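Bifunctional protein FolD (Thermus thermophilus, PDB 6V6Y) probably oxidises 5,10-methylenetetrahydrofolate using NADP+ and hydrolyses the methenyl product to 10-formyltetrahydrofolate, two linked steps of one-carbon metabolism. Local coordinates at residues Ser31-Arg36 with Gln62-Pro67; Glu87-Leu92 with Glu271-Arg276; Ala2-Ser7 with Val246-Thr251. All blocks are in the same frame, centred on the assembly; numbering follows the deposited sequence.

Interaction 1. Residues Ser31-Arg36 with Gln62-Pro67; sequences SLRVIR and QVEVYP
Two arginines grip OE1 of E64. NH1 of R33 reaches it from the neighbouring strand at 3.0 Å, in a hydrogen-bonded salt bridge, and R78 of helix 72-84 forms a second salt bridge. The R33 bond is bent, 137° at the hydrogen, and the oxygen lies 23° out of the guanidinium plane. The R33 chain folds at chi2 (-58°), which lays its NE against CB of Q62 at 3.6 Å. The other carboxylate oxygen, OE2, takes a 2.6 Å bond from OH of Y66 on the anti side, tilted well out of the carboxylate plane. With both oxygens held, the carboxylate has little freedom to turn and probably stays charged. Replacing R33 with an alanine would remove one of the two arginines on OE1 and the packing on CB of Q62, and is likely to give the E64 carboxylate more freedom. I35 shares this face, its CG2 4.1 Å from CD1 of the Y66 ring.

On the opposite face V65 lies alongside R36. CG2 of V65 sits over one face of the guanidinium, 3.3 Å from NH2 of R36. NH1 of R36 turns to the carbonyl of G38 and to E39.

Five backbone hydrogen bonds join the strands. V34 uses both its groups: its N meets O of Q62, and its O takes N of E64 at 2.7 Å. This is the parallel pairing of a beta-alpha-beta unit, here strand 31-37, helix 41-57 and strand 60-66 of the catalytic domain.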
loop_
_atom_site.group_PDB
_atom_site.type_symbol
_atom_site.label_atom_id
_atom_site.label_comp_id
_atom_site.label_asym_id
_atom_site.label_seq_id
_atom_site.Cartn_x
_atom_site.Cartn_y
_atom_site.Cartn_z
ATOM N N SER A 31 13.074 -0.965 25.553
ATOM C CA SER A 31 12.773 0.327 26.154
ATOM C C SER A 31 11.835 1.094 25.229
ATOM O O SER A 31 12.175 1.349 24.068
ATOM C CB SER A 31 14.067 1.111 26.406
ATOM O OG SER A 31 13.802 2.441 26.817
ATOM N N LEU A 32 10.677 1.486 25.751
ATOM C CA LEU A 32 9.642 2.164 24.978
ATOM C C LEU A 32 9.453 3.585 25.497
ATOM O O LEU A 32 9.320 3.797 26.708
ATOM C CB LEU A 32 8.319 1.386 25.055
ATOM C CG LEU A 32 7.034 2.018 24.498
ATOM C CD1 LEU A 32 7.045 2.098 22.964
ATOM C CD2 LEU A 32 5.811 1.235 24.991
ATOM N N ARG A 33 9.447 4.558 24.589
ATOM C CA ARG A 33 9.097 5.929 24.926
ATOM C C ARG A 33 7.788 6.296 24.249
ATOM O O ARG A 33 7.665 6.183 23.027
ATOM C CB ARG A 33 10.171 6.916 24.483
ATOM C CG ARG A 33 11.390 6.906 25.307
ATOM C CD ARG A 33 11.114 7.195 26.768
ATOM N NE ARG A 33 12.265 6.734 27.521
ATOM C CZ ARG A 33 13.346 7.477 27.729
ATOM N NH1 ARG A 33 13.382 8.724 27.263
ATOM N NH2 ARG A 33 14.376 6.982 28.413
ATOM N N VAL A 34 6.835 6.774 25.034
ATOM C CA VAL A 34 5.550 7.212 24.528
ATOM C C VAL A 34 5.422 8.699 24.806
ATOM O O VAL A 34 5.538 9.132 25.961
ATOM C CB VAL A 34 4.397 6.426 25.164
ATOM C CG1 VAL A 34 3.072 6.919 24.608
ATOM C CG2 VAL A 34 4.593 4.945 24.895
ATOM N N ILE A 35 5.180 9.475 23.750
ATOM C CA ILE A 35 5.051 10.925 23.819
ATOM C C ILE A 35 3.579 11.288 23.696
ATOM O O ILE A 35 2.894 10.811 22.782
ATOM C CB ILE A 35 5.861 11.613 22.705
ATOM C CG1 ILE A 35 7.361 11.362 22.882
ATOM C CG2 ILE A 35 5.554 13.098 22.670
ATOM C CD1 ILE A 35 8.199 11.853 21.697
ATOM N N ARG A 36 3.099 12.147 24.596
ATOM C CA ARG A 36 1.740 12.669 24.523
ATOM C C ARG A 36 1.774 14.178 24.726
ATOM O O ARG A 36 2.445 14.672 25.643
ATOM C CB ARG A 36 0.820 12.015 25.566
ATOM C CG ARG A 36 -0.382 12.877 25.925
ATOM C CD ARG A 36 -1.467 12.120 26.689
ATOM N NE ARG A 36 -1.033 11.638 28.004
ATOM C CZ ARG A 36 -1.108 12.326 29.148
ATOM N NH1 ARG A 36 -1.582 13.563 29.180
ATOM N NH2 ARG A 36 -0.701 11.766 30.281
ATOM N N GLN A 62 8.311 4.564 29.464
ATOM C CA GLN A 62 8.307 5.902 30.010
ATOM C C GLN A 62 7.381 6.751 29.152
ATOM O O GLN A 62 7.506 6.755 27.924
ATOM C CB GLN A 62 9.758 6.418 30.036
ATOM C CG GLN A 62 10.114 7.389 31.131
ATOM C CD GLN A 62 9.543 7.009 32.492
ATOM O OE1 GLN A 62 8.684 7.726 33.004
ATOM N NE2 GLN A 62 10.055 5.936 33.114
ATOM N N VAL A 63 6.437 7.443 29.786
ATOM C CA VAL A 63 5.543 8.371 29.093
ATOM C C VAL A 63 6.091 9.780 29.281
ATOM O O VAL A 63 6.322 10.218 30.416
ATOM C CB VAL A 63 4.101 8.270 29.621
ATOM C CG1 VAL A 63 3.190 9.261 28.889
ATOM C CG2 VAL A 63 3.572 6.851 29.477
ATOM N N GLU A 64 6.323 10.491 28.182
ATOM C CA GLU A 64 6.753 11.887 28.238
ATOM C C GLU A 64 5.557 12.746 27.867
ATOM O O GLU A 64 5.142 12.772 26.706
ATOM C CB GLU A 64 7.931 12.166 27.310
ATOM C CG GLU A 64 9.035 11.165 27.414
ATOM C CD GLU A 64 10.295 11.612 26.706
ATOM O OE1 GLU A 64 11.323 10.908 26.848
ATOM O OE2 GLU A 64 10.262 12.660 26.007
ATOM N N VAL A 65 4.988 13.418 28.858
ATOM C CA VAL A 65 3.843 14.294 28.665
ATOM C C VAL A 65 4.357 15.713 28.517
ATOM O O VAL A 65 5.154 16.182 29.341
ATOM C CB VAL A 65 2.855 14.198 29.835
ATOM C CG1 VAL A 65 1.660 15.080 29.559
ATOM C CG2 VAL A 65 2.431 12.763 30.041
ATOM N N TYR A 66 3.915 16.390 27.466
ATOM C CA TYR A 66 4.227 17.787 27.247
ATOM C C TYR A 66 2.941 18.604 27.232
ATOM O O TYR A 66 1.841 18.049 27.105
ATOM C CB TYR A 66 5.005 17.956 25.937
ATOM C CG TYR A 66 6.336 17.252 25.978
ATOM C CD1 TYR A 66 6.446 15.925 25.573
ATOM C CD2 TYR A 66 7.484 17.901 26.465
ATOM C CE1 TYR A 66 7.654 15.259 25.624
ATOM C CE2 TYR A 66 8.714 17.238 26.523
ATOM C CZ TYR A 66 8.785 15.915 26.099
ATOM O OH TYR A 66 9.974 15.226 26.142
ATOM N N PRO A 67 3.035 19.923 27.404
ATOM C CA PRO A 67 1.840 20.761 27.256
ATOM C C PRO A 67 1.264 20.673 25.849
ATOM O O PRO A 67 1.940 20.323 24.878
ATOM C CB PRO A 67 2.349 22.174 27.564
ATOM C CG PRO A 67 3.834 22.090 27.442
ATOM C CD PRO A 67 4.198 20.703 27.850
#

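Interaction 2. Residues Glu87-Leu92 with Glu271-Arg276; sequences EVDGIL and EAALLR
D89 lies beside the C-terminal end of helix 257-276, its carboxylate next to A273 and R276. CG of D89 rests on CB of A273, 3.4 Å away. Its chi1 of -59° sets CG beside the backbone N and lets OD1 reach the arginine. OD1 of D89 and NH1 of R276 form a salt bridge at 2.5 Å. That is short for such a pair, so the exact length is doubtful.

The R276 chain bends at chi3 (72°), and this turn carries the guanidinium back over the segment 87-92. The two side chains meet at about a right angle, their flat groups 51° apart. OD1 comes to the guanidinium edge, in its plane. O of V88 lies over one face of the same group, 3.6 Å from NH1 of R276 and offset toward the rim. NH2 of R276 bonds to the carbonyl of E86, so a backbone oxygen and the D89 carboxylate together probably limit its movement. R277 makes a second salt bridge to OD1. The two alanines leave little bulk between the chains: CB of A272 is 3.6 Å from O of D89, and D89 and A273 are the closest backbone pair.

The other carboxylate oxygen, OD2, bonds to N of S31. D89 therefore joins the start of strand 31-37 to the C-terminal helix, just ahead of strand 90-93. F28, from a loop, packs against A273 and L274, and L134 covers A272.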
loop_
_atom_site.group_PDB
_atom_site.type_symbol
_atom_site.label_atom_id
_atom_site.label_comp_id
_atom_site.label_asym_id
_atom_site.label_seq_id
_atom_site.Cartn_x
_atom_site.Cartn_y
_atom_site.Cartn_z
ATOM N N GLU A 87 19.725 3.960 24.117
ATOM C CA GLU A 87 19.026 3.152 25.109
ATOM C C GLU A 87 17.515 3.119 24.898
ATOM O O GLU A 87 16.796 2.539 25.718
ATOM C CB GLU A 87 19.337 3.661 26.513
ATOM C CG GLU A 87 20.411 2.851 27.226
ATOM C CD GLU A 87 20.953 3.579 28.440
ATOM O OE1 GLU A 87 20.775 4.820 28.510
ATOM O OE2 GLU A 87 21.546 2.915 29.323
ATOM N N VAL A 88 17.022 3.727 23.824
ATOM C CA VAL A 88 15.603 3.758 23.501
ATOM C C VAL A 88 15.389 2.893 22.269
ATOM O O VAL A 88 15.952 3.175 21.200
ATOM C CB VAL A 88 15.124 5.194 23.249
ATOM C CG1 VAL A 88 13.702 5.181 22.681
ATOM C CG2 VAL A 88 15.235 6.037 24.528
ATOM N N ASP A 89 14.561 1.852 22.405
ATOM C CA ASP A 89 14.253 0.972 21.281
ATOM C C ASP A 89 13.017 1.400 20.500
ATOM O O ASP A 89 13.007 1.319 19.264
ATOM C CB ASP A 89 14.071 -0.455 21.777
ATOM C CG ASP A 89 15.305 -0.972 22.474
ATOM O OD1 ASP A 89 16.365 -1.040 21.805
ATOM O OD2 ASP A 89 15.208 -1.302 23.683
ATOM N N GLY A 90 11.977 1.854 21.185
ATOM C CA GLY A 90 10.755 2.207 20.496
ATOM C C GLY A 90 10.267 3.599 20.826
ATOM O O GLY A 90 10.243 3.999 21.994
ATOM N N ILE A 91 9.883 4.352 19.800
ATOM C CA ILE A 91 9.353 5.699 19.956
ATOM C C ILE A 91 7.944 5.715 19.388
ATOM O O ILE A 91 7.714 5.258 18.264
ATOM C CB ILE A 91 10.236 6.749 19.256
ATOM C CG1 ILE A 91 11.659 6.713 19.834
ATOM C CG2 ILE A 91 9.589 8.127 19.382
ATOM C CD1 ILE A 91 12.688 7.533 19.046
ATOM N N LEU A 92 7.009 6.246 20.165
ATOM C CA LEU A 92 5.593 6.211 19.855
ATOM C C LEU A 92 5.047 7.594 20.149
ATOM O O LEU A 92 5.297 8.127 21.233
ATOM C CB LEU A 92 4.895 5.154 20.720
ATOM C CG LEU A 92 3.474 4.668 20.478
ATOM C CD1 LEU A 92 3.222 3.561 21.471
ATOM C CD2 LEU A 92 2.442 5.772 20.647
ATOM N N GLU A 271 10.681 -6.210 18.551
ATOM C CA GLU A 271 11.244 -6.344 17.213
ATOM C C GLU A 271 12.166 -5.181 16.889
ATOM O O GLU A 271 13.266 -5.378 16.365
ATOM C CB GLU A 271 10.123 -6.442 16.179
ATOM C CG GLU A 271 9.538 -7.831 16.053
ATOM C CD GLU A 271 10.458 -8.753 15.293
ATOM O OE1 GLU A 271 10.467 -9.967 15.605
ATOM O OE2 GLU A 271 11.177 -8.251 14.388
ATOM N N ALA A 272 11.723 -3.954 17.187
ATOM C CA ALA A 272 12.552 -2.777 16.952
ATOM C C ALA A 272 13.883 -2.894 17.681
ATOM O O ALA A 272 14.932 -2.557 17.124
ATOM C CB ALA A 272 11.809 -1.512 17.391
ATOM N N ALA A 273 13.852 -3.380 18.927
ATOM C CA ALA A 273 15.081 -3.562 19.698
ATOM C C ALA A 273 16.044 -4.513 18.995
ATOM O O ALA A 273 17.232 -4.208 18.837
ATOM C CB ALA A 273 14.747 -4.077 21.100
ATOM N N LEU A 274 15.545 -5.679 18.562
ATOM C CA LEU A 274 16.407 -6.687 17.950
ATOM C C LEU A 274 16.868 -6.275 16.555
ATOM O O LEU A 274 17.928 -6.717 16.100
ATOM C CB LEU A 274 15.677 -8.032 17.906
ATOM C CG LEU A 274 15.057 -8.507 19.226
ATOM C CD1 LEU A 274 14.473 -9.912 19.127
ATOM C CD2 LEU A 274 16.084 -8.455 20.325
ATOM N N LEU A 275 16.102 -5.426 15.863
ATOM C CA LEU A 275 16.517 -4.967 14.539
ATOM C C LEU A 275 17.743 -4.060 14.620
ATOM O O LEU A 275 18.594 -4.082 13.722
ATOM C CB LEU A 275 15.357 -4.252 13.841
ATOM C CG LEU A 275 14.564 -5.052 12.798
ATOM C CD1 LEU A 275 14.220 -6.460 13.305
ATOM C CD2 LEU A 275 13.303 -4.300 12.381
ATOM N N ARG A 276 17.853 -3.252 15.678
ATOM C CA ARG A 276 19.075 -2.488 15.926
ATOM C C ARG A 276 20.185 -3.424 16.403
ATOM O O ARG A 276 21.140 -3.701 15.666
ATOM C CB ARG A 276 18.828 -1.386 16.959
ATOM C CG ARG A 276 18.219 -0.098 16.415
ATOM C CD ARG A 276 17.609 0.713 17.562
ATOM N NE ARG A 276 18.635 1.316 18.405
ATOM C CZ ARG A 276 18.790 1.113 19.716
ATOM N NH1 ARG A 276 17.981 0.309 20.398
ATOM N NH2 ARG A 276 19.777 1.728 20.352
#

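Interaction 3. Residues Ala2-Ser7 with Val246-Thr251; sequences AAQVLS and VAFALT
Segments 2-7 and 246-251 run parallel, with Q4 bridged to A249 and V5 to L250 by three backbone hydrogen bonds. N of Q4 donates to O of F248 at 3.1 Å, N of L250 donates to O of Q4 at 2.9 Å, and N of L6 donates to O of L250. The last bond comes from above the carbonyl plane, 48° out of it.

The methyl of A3 points toward the other segment. CB of A3 lies 3.1 Å from O of A247, a tight approach, and also touches the CB atoms of A247 and L250.

L6 is the main apolar side chain of the contact. Its CD1 lies across the backbone, 3.3 Å from N of L250, and also packs on CB of A249 at 3.6 Å. The chi2 of 120° falls away from the usual staggered values, so this close fit may cost some strain. T251 lies next to it, with OG1 4.0 Å from CD1 of L6. That hydroxyl is buried and has no polar partner in the model.

Q4 and F248 extend side by side in the same direction at the solvent-exposed side of the contact. The amide NE2 of Q4 comes within 3.2 Å of CZ of F248, approaching obliquely with the two planes 54° apart.

S7, which follows, is the N-cap of helix 8-24; its OG accepts a weak bond from N of H9. Strand 4-5 is the outermost strand of the parallel sheet of the NAD(P)-binding domain, and strand 222-225, with I222 and V223, flanks 249-250 on its other side. T251 lies about 8 Å from bound NADP, side chain to ligand. The chemistry is backbone bonding and small apolar groups, with no charged pair, so attachment of the N terminus here rests on the main chain and close fit.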
loop_
_atom_site.group_PDB
_atom_site.type_symbol
_atom_site.label_atom_id
_atom_site.label_comp_id
_atom_site.label_asym_id
_atom_site.label_seq_id
_atom_site.Cartn_x
_atom_site.Cartn_y
_atom_site.Cartn_z
ATOM N N ALA A 2 -25.515 -19.561 17.376
ATOM C CA ALA A 2 -25.073 -18.185 17.594
ATOM C C ALA A 2 -23.554 -18.065 17.457
ATOM O O ALA A 2 -22.809 -19.036 17.634
ATOM C CB ALA A 2 -25.506 -17.691 18.971
ATOM N N ALA A 3 -23.094 -16.853 17.145
ATOM C CA ALA A 3 -21.688 -16.643 16.829
ATOM C C ALA A 3 -20.811 -16.881 18.052
ATOM O O ALA A 3 -21.159 -16.479 19.164
ATOM C CB ALA A 3 -21.470 -15.221 16.321
ATOM N N GLN A 4 -19.665 -17.534 17.843
ATOM C CA GLN A 4 -18.628 -17.544 18.868
ATOM C C GLN A 4 -18.134 -16.124 19.120
ATOM O O GLN A 4 -18.178 -15.264 18.231
ATOM C CB GLN A 4 -17.449 -18.422 18.446
ATOM C CG GLN A 4 -17.790 -19.676 17.698
ATOM C CD GLN A 4 -16.537 -20.461 17.377
ATOM O OE1 GLN A 4 -15.466 -20.147 17.890
ATOM N NE2 GLN A 4 -16.659 -21.479 16.535
ATOM N N VAL A 5 -17.651 -15.864 20.332
ATOM C CA VAL A 5 -17.080 -14.558 20.634
ATOM C C VAL A 5 -15.558 -14.695 20.553
ATOM O O VAL A 5 -14.934 -15.448 21.310
ATOM C CB VAL A 5 -17.581 -13.998 21.977
ATOM C CG1 VAL A 5 -19.082 -14.237 22.109
ATOM C CG2 VAL A 5 -16.871 -14.565 23.164
ATOM N N LEU A 6 -14.957 -14.032 19.572
ATOM C CA LEU A 6 -13.505 -14.095 19.396
ATOM C C LEU A 6 -12.891 -13.126 20.383
ATOM O O LEU A 6 -12.753 -11.929 20.109
ATOM C CB LEU A 6 -13.090 -13.745 17.974
ATOM C CG LEU A 6 -13.725 -14.506 16.822
ATOM C CD1 LEU A 6 -14.454 -13.524 15.937
ATOM C CD2 LEU A 6 -12.674 -15.257 16.041
ATOM N N SER A 7 -12.508 -13.651 21.544
ATOM C CA SER A 7 -11.922 -12.812 22.570
ATOM C C SER A 7 -10.500 -12.415 22.183
ATOM O O SER A 7 -9.691 -13.261 21.785
ATOM C CB SER A 7 -11.914 -13.539 23.911
ATOM O OG SER A 7 -11.123 -12.816 24.845
ATOM N N VAL A 246 -26.200 -14.004 12.622
ATOM C CA VAL A 246 -25.851 -14.468 11.288
ATOM C C VAL A 246 -24.396 -14.922 11.213
ATOM O O VAL A 246 -24.073 -15.848 10.466
ATOM C CB VAL A 246 -26.149 -13.375 10.235
ATOM C CG1 VAL A 246 -27.645 -13.055 10.197
ATOM C CG2 VAL A 246 -25.346 -12.128 10.535
ATOM N N ALA A 247 -23.510 -14.303 11.985
ATOM C CA ALA A 247 -22.086 -14.563 11.838
ATOM C C ALA A 247 -21.707 -15.874 12.507
ATOM O O ALA A 247 -22.327 -16.290 13.490
ATOM C CB ALA A 247 -21.270 -13.414 12.432
ATOM N N PHE A 248 -20.688 -16.536 11.954
ATOM C CA PHE A 248 -20.127 -17.702 12.620
ATOM C C PHE A 248 -19.308 -17.294 13.845
ATOM O O PHE A 248 -19.233 -18.039 14.831
ATOM C CB PHE A 248 -19.278 -18.491 11.628
ATOM C CG PHE A 248 -18.464 -19.603 12.254
ATOM C CD1 PHE A 248 -17.132 -19.393 12.610
ATOM C CD2 PHE A 248 -19.023 -20.865 12.464
ATOM C CE1 PHE A 248 -16.371 -20.409 13.178
ATOM C CE2 PHE A 248 -18.268 -21.899 13.026
ATOM C CZ PHE A 248 -16.940 -21.669 13.387
ATOM N N ALA A 249 -18.697 -16.119 13.803
ATOM C CA ALA A 249 -17.877 -15.645 14.905
ATOM C C ALA A 249 -17.773 -14.133 14.796
ATOM O O ALA A 249 -17.709 -13.584 13.688
ATOM C CB ALA A 249 -16.488 -16.290 14.888
ATOM N N LEU A 250 -17.747 -13.474 15.947
ATOM C CA LEU A 250 -17.816 -12.029 16.021
ATOM C C LEU A 250 -16.925 -11.531 17.152
ATOM O O LEU A 250 -16.956 -12.078 18.258
ATOM C CB LEU A 250 -19.258 -11.589 16.234
ATOM C CG LEU A 250 -19.433 -10.166 16.737
ATOM C CD1 LEU A 250 -19.128 -9.151 15.632
ATOM C CD2 LEU A 250 -20.842 -10.001 17.248
ATOM N N THR A 251 -16.124 -10.514 16.856
ATOM C CA THR A 251 -15.258 -9.841 17.832
ATOM C C THR A 251 -16.078 -8.984 18.787
ATOM O O THR A 251 -16.799 -8.080 18.329
ATOM C CB THR A 251 -14.222 -8.980 17.079
ATOM O OG1 THR A 251 -13.148 -9.820 16.642
ATOM C CG2 THR A 251 -13.654 -7.817 17.936
#

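Overall arrangement
Interactions 1 and 2 adjoin. Both reach one small parallel sheet, in which strand 31-37 is flanked by strands 60-66 and 90-93; S31 bonds to the D89 carboxylate and R33 to the G90 backbone. Interaction 1 is a regular strand pairing, partly exposed, with a salt bridge on one face and an arginine packed on a valine on the other. Interaction 2 is the more buried: a loop and strand start meet a helix end mainly through one salt bridge and two alanines. Interaction 3 lies on the opposite side of the chain's centre, about 36 Å from interaction 2 between centres. It is also a parallel pairing, but short, uncharged and at the edge of the other sheet. Helix 257-276 leads from it to interaction 2.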